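Side-chain contacts in GCN5-related N-acetyltransferase (Streptococcus suis, PDB 3G3S), which probably transfers an acetyl group from acetyl-coenzyme A to an acceptor amine, as other GNAT-family acetyltransferases do: residues S83-I86 against E87-Y90; L133-T136 against C137-E140. All blocks are in the same frame, centred on the assembly; numbering follows the deposited sequence.

Contact 1 (S83-I86 against E87-Y90); sequences SDLI and EEVY
L85 and V89 meet one helical turn apart with their apolar branches. L85 CD1 lies 3.6 Å from V89 CG2, and the two side chains run side by side, pointing the same way. L85 has its CG anti to the backbone N (chi1 -179°), which swings the leucine end towards the later turn. I86 and Y90 meet more loosely, I86 CG2 standing 4.4 Å from Y90 CD2. The Y90 ring also brings CD2 to 3.3 Å from I86 O, which sits at the ring edge, near its plane. V89 CG1 covers one face of the same ring, over its centre.

This is the C-terminal part of helix 80-90 in a GNAT-family chain. The helix packs against helix 62-68, where L65 receives L85, I86 and Y90. Strand 239-248 lines the S83 and I86 side, and the ring of W248 meets Y90 edge to face.

Four successive backbone bonds, each from the N-H of residue i+4 to the C=O of residue i, run along the two turns: E87 N to S83 O, E88 N to D84 O, V89 N to L85 O and Y90 N to I86 O. The third is fairly straight, 2.9 Å from V89 N to L85 O.

The polar side chains of D84 and E87 share a water. It donates to D84 OD1 at 2.9 Å and to E87 OE1 at 2.7 Å. The bridge probably eases the repulsion between two like charges whose oxygens, D84 OD1 and E87 OE1, stand 5.1 Å apart. D84 OD1 also takes a bond from Q80 NE2, and E87 OE2 bonds Y246 OH.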
# COMPACT_ATOMS: atom_id res chain seq x y z
N SER A 83 0.48 5.57 28.85
CA SER A 83 -0.64 5.81 29.75
C SER A 83 -0.25 6.65 30.96
O SER A 83 -1.01 7.52 31.38
CB SER A 83 -1.22 4.49 30.23
OG SER A 83 -1.71 3.77 29.12
N ASP A 84 0.92 6.35 31.51
CA ASP A 84 1.42 7.03 32.68
C ASP A 84 1.67 8.48 32.34
O ASP A 84 1.43 9.36 33.16
CB ASP A 84 2.72 6.40 33.19
CG ASP A 84 2.51 5.02 33.79
OD1 ASP A 84 1.38 4.61 34.06
OD2 ASP A 84 3.52 4.36 34.03
N LEU A 85 2.15 8.75 31.13
CA LEU A 85 2.40 10.14 30.74
C LEU A 85 1.08 10.89 30.56
O LEU A 85 0.94 12.02 30.98
CB LEU A 85 3.23 10.22 29.46
CG LEU A 85 3.55 11.64 28.99
CD1 LEU A 85 4.37 12.33 30.08
CD2 LEU A 85 4.25 11.65 27.59
N ILE A 86 0.13 10.26 29.88
CA ILE A 86 -1.18 10.86 29.66
C ILE A 86 -1.80 11.26 31.01
O ILE A 86 -2.27 12.36 31.19
CB ILE A 86 -2.14 9.87 28.89
CG1 ILE A 86 -1.65 9.63 27.44
CG2 ILE A 86 -3.54 10.40 28.83
CD1 ILE A 86 -2.28 8.40 26.70
N GLU A 87 -1.79 10.32 31.96
CA GLU A 87 -2.44 10.56 33.25
C GLU A 87 -1.72 11.62 34.03
O GLU A 87 -2.35 12.44 34.67
CB GLU A 87 -2.53 9.30 34.07
CG GLU A 87 -3.49 8.29 33.42
CD GLU A 87 -3.61 7.01 34.15
OE1 GLU A 87 -3.03 6.89 35.23
OE2 GLU A 87 -4.30 6.11 33.63
N GLU A 88 -0.40 11.58 33.97
CA GLU A 88 0.42 12.56 34.65
C GLU A 88 0.21 13.97 34.13
O GLU A 88 0.05 14.92 34.92
CB GLU A 88 1.90 12.19 34.51
CG GLU A 88 2.85 13.25 35.07
CD GLU A 88 4.27 12.80 35.04
OE1 GLU A 88 4.67 12.07 35.97
OE2 GLU A 88 4.99 13.21 34.11
N VAL A 89 0.25 14.11 32.82
CA VAL A 89 0.12 15.43 32.19
C VAL A 89 -1.28 16.05 32.31
O VAL A 89 -1.40 17.26 32.53
CB VAL A 89 0.50 15.39 30.71
CG1 VAL A 89 0.16 16.75 30.02
CG2 VAL A 89 1.98 15.02 30.50
N TYR A 90 -2.33 15.25 32.21
CA TYR A 90 -3.71 15.75 32.14
C TYR A 90 -4.62 15.49 33.35
O TYR A 90 -5.70 16.08 33.43
CB TYR A 90 -4.38 15.23 30.86
CG TYR A 90 -3.66 15.64 29.59
CD1 TYR A 90 -3.81 16.93 29.06
CD2 TYR A 90 -2.81 14.76 28.93
CE1 TYR A 90 -3.13 17.32 27.91
CE2 TYR A 90 -2.15 15.14 27.76
CZ TYR A 90 -2.29 16.41 27.26
OH TYR A 90 -1.62 16.75 26.11
O HOH W 1 -0.46 6.23 35.67

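Contact 2 (L133-T136 against C137-E140); sequences LYET and CLVE
Y134 and L138 are brought together by different first torsions. Y134 holds CG anti to its backbone N (chi1 170°), while L138 turns CG beside its own N (chi1 -75°). The tyrosine ring and the leucine branch therefore converge across one turn of helix 131-139, a short helix of the GNAT fold set against strands 162-167 and 170-181. L138 CD1 comes within 3.7 Å of Y134 CE1, oblique to the ring. The glutamate chain of E135 is bent at chi2, and its OE1 lies 4.1 Å from L138 CD1. V147, in a loop, packs on Y134, L138 and C137.

The neighbouring face of the helix, with L133 and C137, meets the sheet. Both residues touch V164, and C137 is buried. Its SG lies 3.4 Å from L133 O.

The backbone bonds weaken along the segment. C137 N to L133 O is short, at 2.8 Å, and L138 N to Y134 O is longer, at 3.2 Å. V139 N then divides between two carbonyls, E135 O and T136 O, and both bonds are weak. E140 has an extended backbone. S143 OG bonds C137 O just beyond. T136 OG1 bonds back to N132 O. V139 CG2 sits between its own backbone N and carbonyl carbon (CG1 at chi1 -51°) and makes a tight approach to T136 O, at 2.9 Å.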
# COMPACT_ATOMS: atom_id res chain seq x y z
N LEU A 133 -27.71 9.85 0.74
CA LEU A 133 -27.65 9.36 2.12
C LEU A 133 -26.38 9.80 2.81
O LEU A 133 -26.41 10.04 4.00
CB LEU A 133 -27.82 7.86 2.15
CG LEU A 133 -29.25 7.46 1.79
CD1 LEU A 133 -29.36 5.97 1.60
CD2 LEU A 133 -30.20 7.94 2.87
N TYR A 134 -25.29 9.90 2.06
CA TYR A 134 -24.06 10.48 2.61
C TYR A 134 -24.40 11.81 3.29
O TYR A 134 -24.13 12.02 4.48
CB TYR A 134 -23.02 10.68 1.49
CG TYR A 134 -21.79 11.50 1.87
CD1 TYR A 134 -21.79 12.88 1.73
CD2 TYR A 134 -20.63 10.89 2.34
CE1 TYR A 134 -20.70 13.63 2.06
CE2 TYR A 134 -19.52 11.64 2.69
CZ TYR A 134 -19.56 13.01 2.54
OH TYR A 134 -18.49 13.81 2.87
N GLU A 135 -25.06 12.70 2.56
CA GLU A 135 -25.39 14.01 3.11
C GLU A 135 -26.32 13.93 4.32
O GLU A 135 -26.16 14.67 5.29
CB GLU A 135 -25.95 14.93 1.99
CG GLU A 135 -24.93 15.25 0.84
CD GLU A 135 -23.70 16.10 1.28
OE1 GLU A 135 -23.80 16.81 2.32
OE2 GLU A 135 -22.66 16.08 0.56
N THR A 136 -27.29 13.01 4.27
CA THR A 136 -28.24 12.84 5.35
C THR A 136 -27.50 12.38 6.61
O THR A 136 -27.83 12.83 7.69
CB THR A 136 -29.34 11.82 4.97
OG1 THR A 136 -29.97 12.24 3.76
CG2 THR A 136 -30.41 11.70 6.06
N CYS A 137 -26.52 11.48 6.45
CA CYS A 137 -25.73 10.99 7.61
C CYS A 137 -24.92 12.10 8.28
O CYS A 137 -24.77 12.13 9.50
CB CYS A 137 -24.77 9.88 7.20
SG CYS A 137 -25.59 8.34 6.86
N LEU A 138 -24.41 13.02 7.47
CA LEU A 138 -23.63 14.14 8.03
C LEU A 138 -24.43 15.13 8.88
O LEU A 138 -23.85 15.76 9.76
CB LEU A 138 -22.95 14.93 6.94
CG LEU A 138 -21.73 14.36 6.27
CD1 LEU A 138 -21.31 15.38 5.22
CD2 LEU A 138 -20.58 14.04 7.26
N VAL A 139 -25.74 15.23 8.65
CA VAL A 139 -26.55 16.25 9.34
C VAL A 139 -26.76 16.02 10.86
O VAL A 139 -26.80 16.99 11.62
CB VAL A 139 -27.92 16.50 8.62
CG1 VAL A 139 -27.66 16.77 7.16
CG2 VAL A 139 -28.89 15.35 8.76
N GLU A 140 -26.90 14.78 11.30
CA GLU A 140 -27.07 14.51 12.72
C GLU A 140 -25.77 14.06 13.34
O GLU A 140 -24.99 13.30 12.74
CB GLU A 140 -28.14 13.45 12.95
CG GLU A 140 -29.54 13.87 12.52
CD GLU A 140 -30.06 15.03 13.33
OE1 GLU A 140 -29.61 15.22 14.48
OE2 GLU A 140 -30.94 15.75 12.82

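Overall arrangement
Contact 1 lies within helix 80-90; contact 2 runs from the last turns of helix 131-139 into the residue after it. They do not touch: their centres are 36 Å apart and their nearest atoms about 27 Å. Each is partly buried, with one side packed on the protein, and both have exposed acidic residues. Contact 1 is farther from the centre of the chain and rests on another helix and on strand 239-248. Contact 2 rests on two strands near one edge of the sheet and on a loop. The chemistry differs too. Residues 83-90 keep regular backbone bonds and add a water between two acids. Residues 133-140 include a backbone N-H shared weakly by two carbonyls and have a buried cysteine on the sheet side.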